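Local coordinates for SJCHGC06286 protein (Schistosoma japonicum, PDB 3QBR) that probably binds BH domains of partner proteins as a member of the Bcl-2 family of apoptosis regulators, at residues Arg18-Thr23 and Thr53-Gly58; Leu24-Leu29 and Met147-Thr152; Asp39-Leu44 and Asp143-Leu148; Gln67-Phe72 and Met125-Arg130; Leu89-Asp94 and Leu134-His139. One frame throughout, in Å; residues are numbered along the deposited sequence.

Contact 1: Arg18-Thr23 and Thr53-Gly58; sequences RLQTST and TCVPNG
Q20 and V55 meet almost at right angles, the glutamine chain running across the valine rather than along it. Q20 keeps its chain stretched out beyond CG, and CG lies 3.7 Å from CG2 of V55. Farther along the same chain, the CD of Q20 comes to 4.2 Å from the CD of P56, a looser touch. V55 also slides past T23 in the opposite sense, its CG2 standing 4.0 Å from CG2 of that threonine. With chi1 near -60°, T23 turns CG2 anti to its own backbone N and leaves OG1 beside that N, within reach of L19 O. OG1 donates to L19 O at 3.1 Å, while the backbone N of the same threonine reaches that oxygen from the other face of its plane. The hydroxyl oxygen also takes a weak, bent hydrogen bond from T53 N at 3.4 Å. C54 turns away from helix 17-31, and in a known structure of this protein it forms an interchain disulfide. The pattern is that of an interhelix linker laid along a helix at the surface of a Bcl-2 fold: irregular chain from T53, then a type II beta turn, V55 to G58, leading into helix 58-79.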
# COMPACT_ATOMS: atom_id res chain seq x y z
N ARG A 18 1.48 14.64 3.45
CA ARG A 18 0.97 14.01 2.25
C ARG A 18 2.05 13.79 1.22
O ARG A 18 1.99 12.83 0.46
CB ARG A 18 -0.14 14.82 1.60
CG ARG A 18 -0.79 14.07 0.45
CD ARG A 18 -1.88 14.86 -0.24
NE ARG A 18 -1.44 16.23 -0.49
CZ ARG A 18 -1.85 17.28 0.22
NH1 ARG A 18 -2.74 17.11 1.20
NH2 ARG A 18 -1.39 18.49 -0.06
N LEU A 19 3.03 14.68 1.17
CA LEU A 19 4.06 14.61 0.14
C LEU A 19 5.12 13.59 0.53
O LEU A 19 5.64 12.83 -0.28
CB LEU A 19 4.71 15.97 -0.02
CG LEU A 19 5.78 16.04 -1.10
CD1 LEU A 19 5.24 15.51 -2.44
CD2 LEU A 19 6.26 17.46 -1.23
N GLN A 20 5.45 13.61 1.81
CA GLN A 20 6.29 12.60 2.40
C GLN A 20 5.68 11.20 2.14
O GLN A 20 6.36 10.32 1.62
CB GLN A 20 6.44 12.88 3.89
CG GLN A 20 7.56 12.15 4.60
CD GLN A 20 7.65 12.53 6.08
OE1 GLN A 20 7.68 13.71 6.42
NE2 GLN A 20 7.70 11.52 6.95
N THR A 21 4.41 11.00 2.47
CA THR A 21 3.85 9.65 2.39
C THR A 21 3.79 9.16 0.95
O THR A 21 4.03 7.99 0.65
CB THR A 21 2.46 9.49 3.07
OG1 THR A 21 1.44 9.71 2.11
CG2 THR A 21 2.29 10.47 4.21
N SER A 22 3.49 10.07 0.05
CA SER A 22 3.55 9.79 -1.37
C SER A 22 4.93 9.24 -1.81
O SER A 22 5.02 8.19 -2.45
CB SER A 22 3.18 11.06 -2.16
OG SER A 22 3.26 10.85 -3.54
N THR A 23 5.99 9.95 -1.43
CA THR A 23 7.35 9.56 -1.78
C THR A 23 7.69 8.16 -1.26
O THR A 23 8.44 7.41 -1.90
CB THR A 23 8.40 10.59 -1.25
OG1 THR A 23 8.16 11.88 -1.82
CG2 THR A 23 9.79 10.14 -1.59
N THR A 53 9.86 14.76 -2.10
CA THR A 53 10.80 15.28 -1.13
C THR A 53 11.75 14.19 -0.70
O THR A 53 11.79 13.10 -1.28
CB THR A 53 10.10 15.80 0.12
OG1 THR A 53 9.45 14.72 0.78
CG2 THR A 53 9.09 16.85 -0.26
N CYS A 54 12.51 14.49 0.33
CA CYS A 54 13.40 13.54 0.93
C CYS A 54 12.75 13.16 2.25
O CYS A 54 12.39 14.02 3.05
CB CYS A 54 14.79 14.18 1.12
SG CYS A 54 15.82 13.51 2.45
N VAL A 55 12.59 11.86 2.48
CA VAL A 55 11.98 11.36 3.70
C VAL A 55 13.06 11.06 4.73
O VAL A 55 14.06 10.41 4.42
CB VAL A 55 11.15 10.08 3.44
CG1 VAL A 55 10.59 9.50 4.74
CG2 VAL A 55 10.03 10.37 2.42
N PRO A 56 12.88 11.55 5.97
CA PRO A 56 13.90 11.29 6.99
C PRO A 56 13.92 9.83 7.41
O PRO A 56 12.88 9.28 7.77
CB PRO A 56 13.47 12.18 8.16
CG PRO A 56 12.53 13.19 7.56
CD PRO A 56 11.88 12.55 6.39
N ASN A 57 15.09 9.20 7.35
CA ASN A 57 15.20 7.78 7.68
C ASN A 57 14.62 6.92 6.59
O ASN A 57 14.50 5.71 6.75
CB ASN A 57 14.51 7.50 8.99
CG ASN A 57 15.06 8.33 10.11
OD1 ASN A 57 16.20 8.79 10.02
ND2 ASN A 57 14.27 8.53 11.16
N GLY A 58 14.26 7.56 5.48
CA GLY A 58 13.67 6.90 4.34
C GLY A 58 14.17 5.48 4.10
O GLY A 58 13.38 4.57 3.88

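Contact 2: Leu24-Leu29 and Met147-Thr152; sequences LCHSFL and MLIKTT
I149 touches H26 with both of its branches and from there spreads to two further partners on helix 17-31, a compact example of how one beta-branched residue can serve several neighbours across a helix interface. Its CG2 methyl sits over a face of the H26 imidazole, a CH-pi contact 4.1 Å from the ring centroid and 28° off the normal, and goes on to lie beside CB of C25. CD1 also comes near CE1 of the imidazole, then meets L29 tip to tip, CD1 of I149 being 3.5 Å from CD1 of L29. This spread goes with chi1 of -68°, which places CG2 anti to the backbone N and CG1 anti to the carbonyl carbon. One helical turn on, CG2 of T152 comes to 4.3 Å from SG of C25, at the fringe of the cluster.

The second shell fixes these groups. OG1 of T152 donates to L148 O at 2.8 Å, from above the carbonyl plane, and is also hydrogen-bonded to Y106 OH; it is the methyl that faces the cysteine. I50 and L52, from the loop ahead of helix 58-79, pack against H26. The segments make 133° between their N-to-C directions, about midway between perpendicular and antiparallel. Every touching residue is buried and the contacts are apolar or CH-pi, so cohesion here rests on shape and dispersion, with the threonine's polar atom satisfied elsewhere.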
# COMPACT_ATOMS: atom_id res chain seq x y z
N LEU A 24 7.15 7.80 -0.10
CA LEU A 24 7.41 6.48 0.47
C LEU A 24 6.77 5.39 -0.37
O LEU A 24 7.36 4.32 -0.56
CB LEU A 24 6.89 6.37 1.88
CG LEU A 24 7.92 6.43 2.99
CD1 LEU A 24 7.18 6.32 4.33
CD2 LEU A 24 8.96 5.32 2.80
N CYS A 25 5.57 5.66 -0.87
CA CYS A 25 4.89 4.68 -1.71
C CYS A 25 5.67 4.39 -2.96
O CYS A 25 5.94 3.22 -3.24
CB CYS A 25 3.49 5.14 -2.10
SG CYS A 25 2.43 5.14 -0.69
N HIS A 26 6.02 5.45 -3.71
CA HIS A 26 6.91 5.30 -4.88
C HIS A 26 8.18 4.47 -4.57
O HIS A 26 8.40 3.42 -5.17
CB HIS A 26 7.25 6.66 -5.49
CG HIS A 26 6.08 7.37 -6.08
ND1 HIS A 26 5.38 6.88 -7.16
CD2 HIS A 26 5.47 8.53 -5.74
CE1 HIS A 26 4.39 7.71 -7.46
NE2 HIS A 26 4.42 8.72 -6.61
N SER A 27 8.99 4.90 -3.61
CA SER A 27 10.21 4.17 -3.31
C SER A 27 9.91 2.74 -2.98
O SER A 27 10.56 1.84 -3.50
CB SER A 27 10.95 4.78 -2.11
OG SER A 27 11.06 6.17 -2.27
N PHE A 28 8.95 2.53 -2.09
CA PHE A 28 8.64 1.18 -1.63
C PHE A 28 8.24 0.30 -2.81
O PHE A 28 8.72 -0.81 -2.93
CB PHE A 28 7.57 1.18 -0.53
CG PHE A 28 6.85 -0.14 -0.41
CD1 PHE A 28 7.49 -1.23 0.16
CD2 PHE A 28 5.56 -0.29 -0.89
CE1 PHE A 28 6.83 -2.45 0.27
CE2 PHE A 28 4.91 -1.50 -0.78
CZ PHE A 28 5.55 -2.58 -0.20
N LEU A 29 7.38 0.80 -3.67
CA LEU A 29 7.08 0.07 -4.90
C LEU A 29 8.32 -0.16 -5.82
O LEU A 29 8.48 -1.22 -6.42
CB LEU A 29 5.95 0.75 -5.67
CG LEU A 29 4.61 0.91 -4.95
CD1 LEU A 29 3.70 1.90 -5.73
CD2 LEU A 29 3.91 -0.46 -4.68
N MET A 147 -3.28 6.60 -9.85
CA MET A 147 -4.47 6.97 -9.10
C MET A 147 -4.43 6.32 -7.71
O MET A 147 -4.58 7.00 -6.69
CB MET A 147 -5.71 6.57 -9.88
CG MET A 147 -7.01 7.11 -9.29
SD MET A 147 -7.75 5.91 -8.18
CE MET A 147 -8.11 4.63 -9.40
N LEU A 148 -4.19 5.01 -7.67
CA LEU A 148 -4.09 4.30 -6.40
C LEU A 148 -3.08 4.96 -5.47
O LEU A 148 -3.36 5.21 -4.29
CB LEU A 148 -3.71 2.84 -6.63
CG LEU A 148 -4.80 1.94 -7.20
CD1 LEU A 148 -4.26 0.53 -7.44
CD2 LEU A 148 -5.97 1.92 -6.19
N ILE A 149 -1.90 5.26 -6.01
CA ILE A 149 -0.85 5.88 -5.21
C ILE A 149 -1.27 7.25 -4.68
O ILE A 149 -0.96 7.59 -3.54
CB ILE A 149 0.45 6.00 -5.99
CG1 ILE A 149 1.03 4.61 -6.25
CG2 ILE A 149 1.43 6.82 -5.21
CD1 ILE A 149 2.17 4.64 -7.25
N LYS A 150 -1.99 8.02 -5.48
CA LYS A 150 -2.43 9.35 -5.03
C LYS A 150 -3.51 9.24 -3.96
O LYS A 150 -3.50 10.02 -2.99
CB LYS A 150 -2.95 10.18 -6.20
CG LYS A 150 -3.34 11.58 -5.81
CD LYS A 150 -4.03 12.26 -6.99
CE LYS A 150 -4.25 13.75 -6.76
NZ LYS A 150 -5.03 14.35 -7.89
N THR A 151 -4.42 8.28 -4.13
CA THR A 151 -5.51 8.07 -3.19
C THR A 151 -4.97 7.56 -1.86
O THR A 151 -5.33 8.09 -0.80
CB THR A 151 -6.56 7.10 -3.77
OG1 THR A 151 -7.18 7.72 -4.90
CG2 THR A 151 -7.61 6.79 -2.74
N THR A 152 -4.10 6.56 -1.89
CA THR A 152 -3.38 6.18 -0.67
C THR A 152 -2.78 7.41 0.07
O THR A 152 -2.87 7.52 1.29
CB THR A 152 -2.28 5.19 -0.98
OG1 THR A 152 -2.83 4.15 -1.79
CG2 THR A 152 -1.69 4.60 0.29

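Contact 3: Asp39-Leu44 and Asp143-Leu148; sequences DYLTDL and DAIQML
Y40 and I145 come together from opposite directions where helix 35-48 crosses helix 142-159, two members of the all-helical Bcl-2 bundle. The short segments cross steeply, at -76°, with their axes 11.8 Å apart, a spacing bridged here by long side chains. Apolar contacts dominate. The CD1 methyl of I145 meets the tyrosine ring at its edge, in the ring plane, 3.9 Å from CE2. L41 approaches the same methyl less closely, and L44 adds a loose touch, its CD2 lying 4.4 Å from CG2 of I145. Y40 reaches this position because its ring is swung anti to the backbone N, chi1 165°, which carries it out toward the other helix; there it also packs on S137 of helix 119-137.

A second kind of contact sets a polar group against hydrocarbon. Q146 folds back at chi2 and presents its amide to L44, coming from the opposite direction. The amide oxygen, OE1, packs against H26 of helix 17-31, so the glutamine side chain fills a junction among three helices. L41, in turn, leans on L30 of that same helix. The closest approach between leucine and amide is that of NE2 of Q146 to CG of L44, 3.6 Å.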
# COMPACT_ATOMS: atom_id res chain seq x y z
N ASP A 39 11.56 -1.48 -13.80
CA ASP A 39 11.77 -0.63 -14.97
C ASP A 39 10.51 0.02 -15.48
O ASP A 39 10.50 1.22 -15.77
CB ASP A 39 12.40 -1.44 -16.10
CG ASP A 39 13.91 -1.68 -15.90
OD1 ASP A 39 14.45 -1.42 -14.80
OD2 ASP A 39 14.54 -2.15 -16.88
N TYR A 40 9.43 -0.75 -15.62
CA TYR A 40 8.19 -0.14 -16.09
C TYR A 40 7.75 0.95 -15.11
O TYR A 40 7.38 2.06 -15.52
CB TYR A 40 7.10 -1.20 -16.32
CG TYR A 40 5.71 -0.59 -16.44
CD1 TYR A 40 5.27 -0.04 -17.65
CD2 TYR A 40 4.84 -0.57 -15.35
CE1 TYR A 40 3.99 0.53 -17.76
CE2 TYR A 40 3.57 0.01 -15.44
CZ TYR A 40 3.15 0.55 -16.64
OH TYR A 40 1.88 1.10 -16.71
N LEU A 41 7.82 0.67 -13.82
CA LEU A 41 7.38 1.66 -12.83
C LEU A 41 8.32 2.86 -12.75
O LEU A 41 7.89 3.99 -12.54
CB LEU A 41 7.26 1.02 -11.46
CG LEU A 41 6.14 -0.01 -11.29
CD1 LEU A 41 6.22 -0.66 -9.91
CD2 LEU A 41 4.77 0.63 -11.52
N THR A 42 9.60 2.60 -12.90
CA THR A 42 10.57 3.66 -12.75
C THR A 42 10.38 4.67 -13.86
O THR A 42 10.45 5.88 -13.63
CB THR A 42 11.99 3.13 -12.83
OG1 THR A 42 12.24 2.23 -11.73
CG2 THR A 42 12.97 4.31 -12.79
N ASP A 43 10.11 4.18 -15.07
CA ASP A 43 9.90 5.08 -16.21
C ASP A 43 8.58 5.81 -16.11
O ASP A 43 8.51 7.00 -16.41
CB ASP A 43 10.03 4.34 -17.55
CG ASP A 43 11.41 3.67 -17.72
OD1 ASP A 43 12.33 3.89 -16.89
OD2 ASP A 43 11.58 2.90 -18.70
N LEU A 44 7.53 5.11 -15.66
CA LEU A 44 6.24 5.75 -15.47
C LEU A 44 6.37 6.91 -14.54
O LEU A 44 5.82 7.98 -14.80
CB LEU A 44 5.23 4.77 -14.89
CG LEU A 44 3.90 5.39 -14.43
CD1 LEU A 44 3.36 6.32 -15.50
CD2 LEU A 44 2.92 4.27 -14.14
N ASP A 143 -2.42 5.05 -15.57
CA ASP A 143 -3.22 6.05 -14.84
C ASP A 143 -3.93 5.46 -13.62
O ASP A 143 -4.00 6.12 -12.59
CB ASP A 143 -4.23 6.70 -15.76
CG ASP A 143 -5.24 5.71 -16.28
OD1 ASP A 143 -4.80 4.63 -16.75
OD2 ASP A 143 -6.45 6.01 -16.20
N ALA A 144 -4.43 4.23 -13.71
CA ALA A 144 -5.02 3.62 -12.51
C ALA A 144 -3.96 3.51 -11.40
O ALA A 144 -4.23 3.80 -10.22
CB ALA A 144 -5.69 2.24 -12.79
N ILE A 145 -2.76 3.10 -11.79
CA ILE A 145 -1.65 2.95 -10.86
C ILE A 145 -1.40 4.28 -10.14
O ILE A 145 -1.44 4.35 -8.90
CB ILE A 145 -0.37 2.48 -11.60
CG1 ILE A 145 -0.58 1.08 -12.16
CG2 ILE A 145 0.83 2.51 -10.67
CD1 ILE A 145 0.65 0.43 -12.82
N GLN A 146 -1.17 5.34 -10.91
CA GLN A 146 -0.92 6.65 -10.32
C GLN A 146 -2.10 7.09 -9.50
O GLN A 146 -1.96 7.87 -8.56
CB GLN A 146 -0.63 7.70 -11.40
CG GLN A 146 0.80 7.63 -11.98
CD GLN A 146 1.89 7.44 -10.91
OE1 GLN A 146 1.91 8.13 -9.88
NE2 GLN A 146 2.81 6.49 -11.17
N MET A 147 -3.28 6.60 -9.85
CA MET A 147 -4.47 6.97 -9.10
C MET A 147 -4.43 6.32 -7.71
O MET A 147 -4.58 7.00 -6.69
CB MET A 147 -5.71 6.57 -9.88
CG MET A 147 -7.01 7.11 -9.29
SD MET A 147 -7.75 5.91 -8.18
CE MET A 147 -8.11 4.63 -9.40
N LEU A 148 -4.19 5.01 -7.67
CA LEU A 148 -4.09 4.30 -6.40
C LEU A 148 -3.08 4.96 -5.47
O LEU A 148 -3.36 5.21 -4.29
CB LEU A 148 -3.71 2.84 -6.63
CG LEU A 148 -4.80 1.94 -7.20
CD1 LEU A 148 -4.26 0.53 -7.44
CD2 LEU A 148 -5.97 1.92 -6.19

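Contact 4: Gln67-Phe72 and Met125-Arg130; sequences QLVGDF and MFAFLR
A127 turns its single methyl toward both V69 and F72, and its small size is consistent with the close approach of helix 58-79 to helix 119-137. The CA atoms of V69 and A127 are only 5.3 Å apart, and the segment axes approach to 9.4 Å at a crossing angle of -73°.

The aromatic part of the contact is a CH-pi interaction. CB of A127 stands over one face of the F72 ring, 3.8 Å from the centroid and 25° off the normal, offset toward the rim on the side of CD2. F72 extends its ring across the interface with chi1 of 177°, CG being anti to the backbone N, and it is a face of the ring that meets the alanine.

Mostly aliphatic packing makes up the remainder. V69 places CG1 at 3.5 Å from CB of A127, while its CG2 lies 4.3 Å from CB of F126, whose ring leads away from the interface. CG1 also comes within 4.5 Å of NE in R130, an oblique and loose touch.

F72, F128 and D71 also meet the chain of another protein, consistent with the ligand groove of Bcl-2 proteins. Around this crossing, F28 of helix 17-31 packs on V69 and R130, and C25 of the same helix packs on F126. Helix 142-159 lies against M125 and L129, with helix 99-113 beside them. With helices 17-31, 58-79, 99-113 and 142-159 all packed on it, helix 119-137 is a central helix of the bundle.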
# COMPACT_ATOMS: atom_id res chain seq x y z
N GLN A 67 10.73 -5.97 5.08
CA GLN A 67 10.64 -7.06 6.01
C GLN A 67 9.18 -7.36 6.38
O GLN A 67 8.75 -8.51 6.31
CB GLN A 67 11.47 -6.77 7.24
CG GLN A 67 11.38 -7.86 8.30
CD GLN A 67 11.83 -7.34 9.65
OE1 GLN A 67 13.01 -7.07 9.85
NE2 GLN A 67 10.87 -7.15 10.57
N LEU A 68 8.42 -6.32 6.70
CA LEU A 68 7.06 -6.44 7.22
C LEU A 68 6.02 -6.79 6.15
O LEU A 68 5.04 -7.46 6.45
CB LEU A 68 6.65 -5.14 7.93
CG LEU A 68 7.36 -4.75 9.23
CD1 LEU A 68 7.03 -3.31 9.62
CD2 LEU A 68 7.01 -5.68 10.37
N VAL A 69 6.20 -6.30 4.93
CA VAL A 69 5.34 -6.70 3.81
C VAL A 69 5.72 -8.14 3.42
O VAL A 69 4.92 -8.90 2.87
CB VAL A 69 5.52 -5.74 2.63
CG1 VAL A 69 4.89 -6.31 1.35
CG2 VAL A 69 4.89 -4.39 2.97
N GLY A 70 6.95 -8.52 3.76
CA GLY A 70 7.36 -9.90 3.58
C GLY A 70 6.57 -10.79 4.52
O GLY A 70 6.05 -11.84 4.11
N ASP A 71 6.49 -10.38 5.79
CA ASP A 71 5.69 -11.07 6.79
C ASP A 71 4.29 -11.21 6.24
O ASP A 71 3.71 -12.30 6.28
CB ASP A 71 5.64 -10.30 8.11
CG ASP A 71 6.96 -10.35 8.88
OD1 ASP A 71 7.75 -11.32 8.71
OD2 ASP A 71 7.21 -9.41 9.67
N PHE A 72 3.76 -10.11 5.72
CA PHE A 72 2.39 -10.10 5.21
C PHE A 72 2.20 -11.05 4.04
O PHE A 72 1.22 -11.79 4.00
CB PHE A 72 1.96 -8.68 4.82
CG PHE A 72 0.59 -8.59 4.21
CD1 PHE A 72 -0.46 -8.06 4.93
CD2 PHE A 72 0.36 -9.02 2.92
CE1 PHE A 72 -1.74 -7.97 4.38
CE2 PHE A 72 -0.92 -8.93 2.35
CZ PHE A 72 -1.96 -8.39 3.08
N MET A 125 -1.74 -2.04 4.23
CA MET A 125 -2.08 -1.10 3.16
C MET A 125 -0.98 -1.02 2.07
O MET A 125 -1.28 -0.98 0.88
CB MET A 125 -2.35 0.29 3.74
CG MET A 125 -2.58 1.38 2.72
SD MET A 125 -2.69 3.05 3.41
CE MET A 125 -1.21 3.11 4.41
N PHE A 126 0.28 -1.01 2.48
CA PHE A 126 1.37 -1.06 1.51
C PHE A 126 1.44 -2.39 0.78
O PHE A 126 1.72 -2.42 -0.43
CB PHE A 126 2.73 -0.76 2.15
CG PHE A 126 2.90 0.68 2.59
CD1 PHE A 126 3.46 1.62 1.73
CD2 PHE A 126 2.50 1.09 3.86
CE1 PHE A 126 3.63 2.97 2.13
CE2 PHE A 126 2.66 2.42 4.27
CZ PHE A 126 3.24 3.37 3.40
N ALA A 127 1.23 -3.50 1.49
CA ALA A 127 1.40 -4.80 0.84
C ALA A 127 0.31 -5.00 -0.21
O ALA A 127 0.56 -5.54 -1.31
CB ALA A 127 1.40 -5.92 1.86
N PHE A 128 -0.88 -4.51 0.12
CA PHE A 128 -2.02 -4.61 -0.77
C PHE A 128 -1.91 -3.68 -1.96
O PHE A 128 -2.20 -4.08 -3.09
CB PHE A 128 -3.30 -4.28 -0.03
CG PHE A 128 -4.56 -4.55 -0.82
CD1 PHE A 128 -4.84 -5.82 -1.29
CD2 PHE A 128 -5.47 -3.54 -1.05
CE1 PHE A 128 -6.02 -6.06 -2.00
CE2 PHE A 128 -6.66 -3.78 -1.74
CZ PHE A 128 -6.93 -5.04 -2.22
N LEU A 129 -1.56 -2.43 -1.70
CA LEU A 129 -1.32 -1.45 -2.78
C LEU A 129 -0.29 -1.99 -3.79
O LEU A 129 -0.48 -1.90 -5.00
CB LEU A 129 -0.87 -0.12 -2.19
CG LEU A 129 -0.38 1.01 -3.10
CD1 LEU A 129 -1.53 1.67 -3.91
CD2 LEU A 129 0.36 2.03 -2.24
N ARG A 130 0.77 -2.61 -3.27
CA ARG A 130 1.77 -3.28 -4.11
C ARG A 130 1.15 -4.32 -5.04
O ARG A 130 1.47 -4.39 -6.23
CB ARG A 130 2.80 -3.99 -3.24
CG ARG A 130 3.99 -4.48 -4.00
CD ARG A 130 4.99 -5.20 -3.10
NE ARG A 130 4.64 -6.60 -3.11
CZ ARG A 130 5.32 -7.54 -3.77
NH1 ARG A 130 6.43 -7.22 -4.42
NH2 ARG A 130 4.90 -8.79 -3.74

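Contact 5: Leu89-Asp94 and Leu134-His139; sequences LGIDSD and LRLSKH
D92 and R135 are brought together by matching first torsions, each holding CG anti to its carbonyl carbon, and by a bend at chi3 of R135, 73°, that folds the guanidinium back toward the aspartate. The result is a salt bridge with OD1 of D92 2.9 Å from NE of R135, though the hydrogen bond within it is weak and bent. The carboxylate and guanidinium planes are turned 44° apart, and OD2 lies over one face of the guanidinium instead of beside it.

H139 forms the other polar link. Its NE2 donates to D92 O at 2.9 Å, approaching from well above the carbonyl plane. D94 N lies over one face of the same imidazole, and the neighbouring carbonyl, S93 O, is hydrogen-bonded to H141. Alongside the polar links, I91 packs obliquely across L136, CG1 to CD2 at 3.7 Å, and joins L102 of helix 99-113.

Just ahead, G90, with positive phi, closes helix 83-89 in a Schellman motif and turns the chain toward this site. D92 thus grips helix 119-137 and the turn after it through both side chain and backbone. The ion pair is skewed and partly exposed, so solvent may screen it to some extent, and the buried pair I91 and L136 adds an apolar share.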
# COMPACT_ATOMS: atom_id res chain seq x y z
N LEU A 89 -12.52 -6.10 -9.03
CA LEU A 89 -12.09 -4.71 -9.16
C LEU A 89 -12.00 -4.28 -10.62
O LEU A 89 -12.16 -3.11 -10.95
CB LEU A 89 -10.75 -4.49 -8.46
CG LEU A 89 -10.92 -4.20 -6.97
CD1 LEU A 89 -9.67 -4.57 -6.17
CD2 LEU A 89 -11.31 -2.74 -6.78
N GLY A 90 -11.76 -5.25 -11.49
CA GLY A 90 -11.74 -5.00 -12.91
C GLY A 90 -10.38 -4.49 -13.28
O GLY A 90 -10.23 -3.42 -13.86
N ILE A 91 -9.38 -5.30 -12.93
CA ILE A 91 -8.00 -4.90 -13.00
C ILE A 91 -7.16 -5.89 -13.78
O ILE A 91 -6.07 -5.57 -14.22
CB ILE A 91 -7.42 -4.73 -11.59
CG1 ILE A 91 -7.63 -3.30 -11.12
CG2 ILE A 91 -5.95 -5.11 -11.55
CD1 ILE A 91 -7.11 -3.06 -9.74
N ASP A 92 -7.67 -7.10 -13.97
CA ASP A 92 -6.95 -8.10 -14.75
C ASP A 92 -7.28 -8.02 -16.23
O ASP A 92 -6.75 -8.79 -17.04
CB ASP A 92 -7.23 -9.49 -14.21
CG ASP A 92 -6.49 -9.76 -12.93
OD1 ASP A 92 -5.41 -9.15 -12.74
OD2 ASP A 92 -6.98 -10.56 -12.12
N SER A 93 -8.15 -7.08 -16.59
CA SER A 93 -8.58 -6.91 -17.97
C SER A 93 -7.53 -6.16 -18.80
O SER A 93 -6.77 -5.33 -18.28
CB SER A 93 -9.89 -6.13 -18.01
OG SER A 93 -9.80 -4.93 -17.25
N ASP A 94 -7.51 -6.48 -20.09
CA ASP A 94 -6.83 -5.66 -21.07
C ASP A 94 -7.69 -4.41 -21.25
O ASP A 94 -7.34 -3.47 -21.97
CB ASP A 94 -6.73 -6.43 -22.39
CG ASP A 94 -5.98 -5.67 -23.46
OD1 ASP A 94 -5.85 -4.43 -23.35
OD2 ASP A 94 -5.51 -6.32 -24.42
N LEU A 134 1.19 -4.06 -9.03
CA LEU A 134 1.80 -5.11 -9.83
C LEU A 134 0.82 -5.83 -10.77
O LEU A 134 1.22 -6.30 -11.83
CB LEU A 134 2.48 -6.11 -8.92
CG LEU A 134 3.68 -5.49 -8.22
CD1 LEU A 134 4.32 -6.50 -7.24
CD2 LEU A 134 4.68 -4.99 -9.26
N ARG A 135 -0.45 -5.93 -10.39
CA ARG A 135 -1.41 -6.58 -11.28
C ARG A 135 -1.89 -5.61 -12.34
O ARG A 135 -2.14 -6.00 -13.47
CB ARG A 135 -2.60 -7.16 -10.51
CG ARG A 135 -2.23 -8.33 -9.63
CD ARG A 135 -3.41 -9.26 -9.40
NE ARG A 135 -3.74 -10.06 -10.58
CZ ARG A 135 -4.12 -11.34 -10.53
NH1 ARG A 135 -4.22 -11.96 -9.36
NH2 ARG A 135 -4.40 -11.99 -11.65
N LEU A 136 -2.04 -4.35 -11.97
CA LEU A 136 -2.39 -3.30 -12.91
C LEU A 136 -1.33 -3.14 -14.00
O LEU A 136 -1.63 -2.78 -15.13
CB LEU A 136 -2.55 -1.98 -12.16
CG LEU A 136 -3.92 -1.72 -11.54
CD1 LEU A 136 -3.82 -0.64 -10.47
CD2 LEU A 136 -4.93 -1.33 -12.63
N SER A 137 -0.09 -3.41 -13.65
CA SER A 137 1.01 -3.11 -14.55
C SER A 137 1.28 -4.22 -15.57
O SER A 137 1.92 -3.97 -16.60
CB SER A 137 2.27 -2.72 -13.76
OG SER A 137 2.82 -3.83 -13.11
N LYS A 138 0.76 -5.42 -15.31
CA LYS A 138 0.74 -6.47 -16.33
C LYS A 138 0.19 -5.95 -17.67
O LYS A 138 0.69 -6.34 -18.72
CB LYS A 138 -0.06 -7.71 -15.88
CG LYS A 138 0.59 -8.55 -14.77
CD LYS A 138 1.97 -9.08 -15.17
CE LYS A 138 2.62 -9.90 -14.04
NZ LYS A 138 4.00 -10.38 -14.37
N HIS A 139 -0.82 -5.09 -17.64
CA HIS A 139 -1.38 -4.52 -18.86
C HIS A 139 -1.13 -3.03 -18.97
O HIS A 139 -1.85 -2.33 -19.68
CB HIS A 139 -2.89 -4.74 -18.91
CG HIS A 139 -3.30 -6.16 -18.77
ND1 HIS A 139 -2.80 -7.17 -19.56
CD2 HIS A 139 -4.19 -6.75 -17.93
CE1 HIS A 139 -3.34 -8.32 -19.21
NE2 HIS A 139 -4.20 -8.09 -18.23

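Overall arrangement
Helix 17-31 serves contacts 1 and 2 in succession, helix 142-159 serves contacts 2 and 3, and helix 119-137 serves contacts 4 and 5, so three helices carry most of the set. Contact 2 lies deepest, its centre about 5 Å from that of the chain, and touches contacts 3, 4 and 5; contacts 1 and 5 sit on opposite sides of the chain's centre, with their own centres about 27 Å apart. Along the sequence contacts 4 and 5 cross each other, and both are nested within the loops closed by contacts 2 and 3. The N-terminal helices thus close over a bundle built round helix 119-137, while contact 4 lies beside the bound chain of another protein.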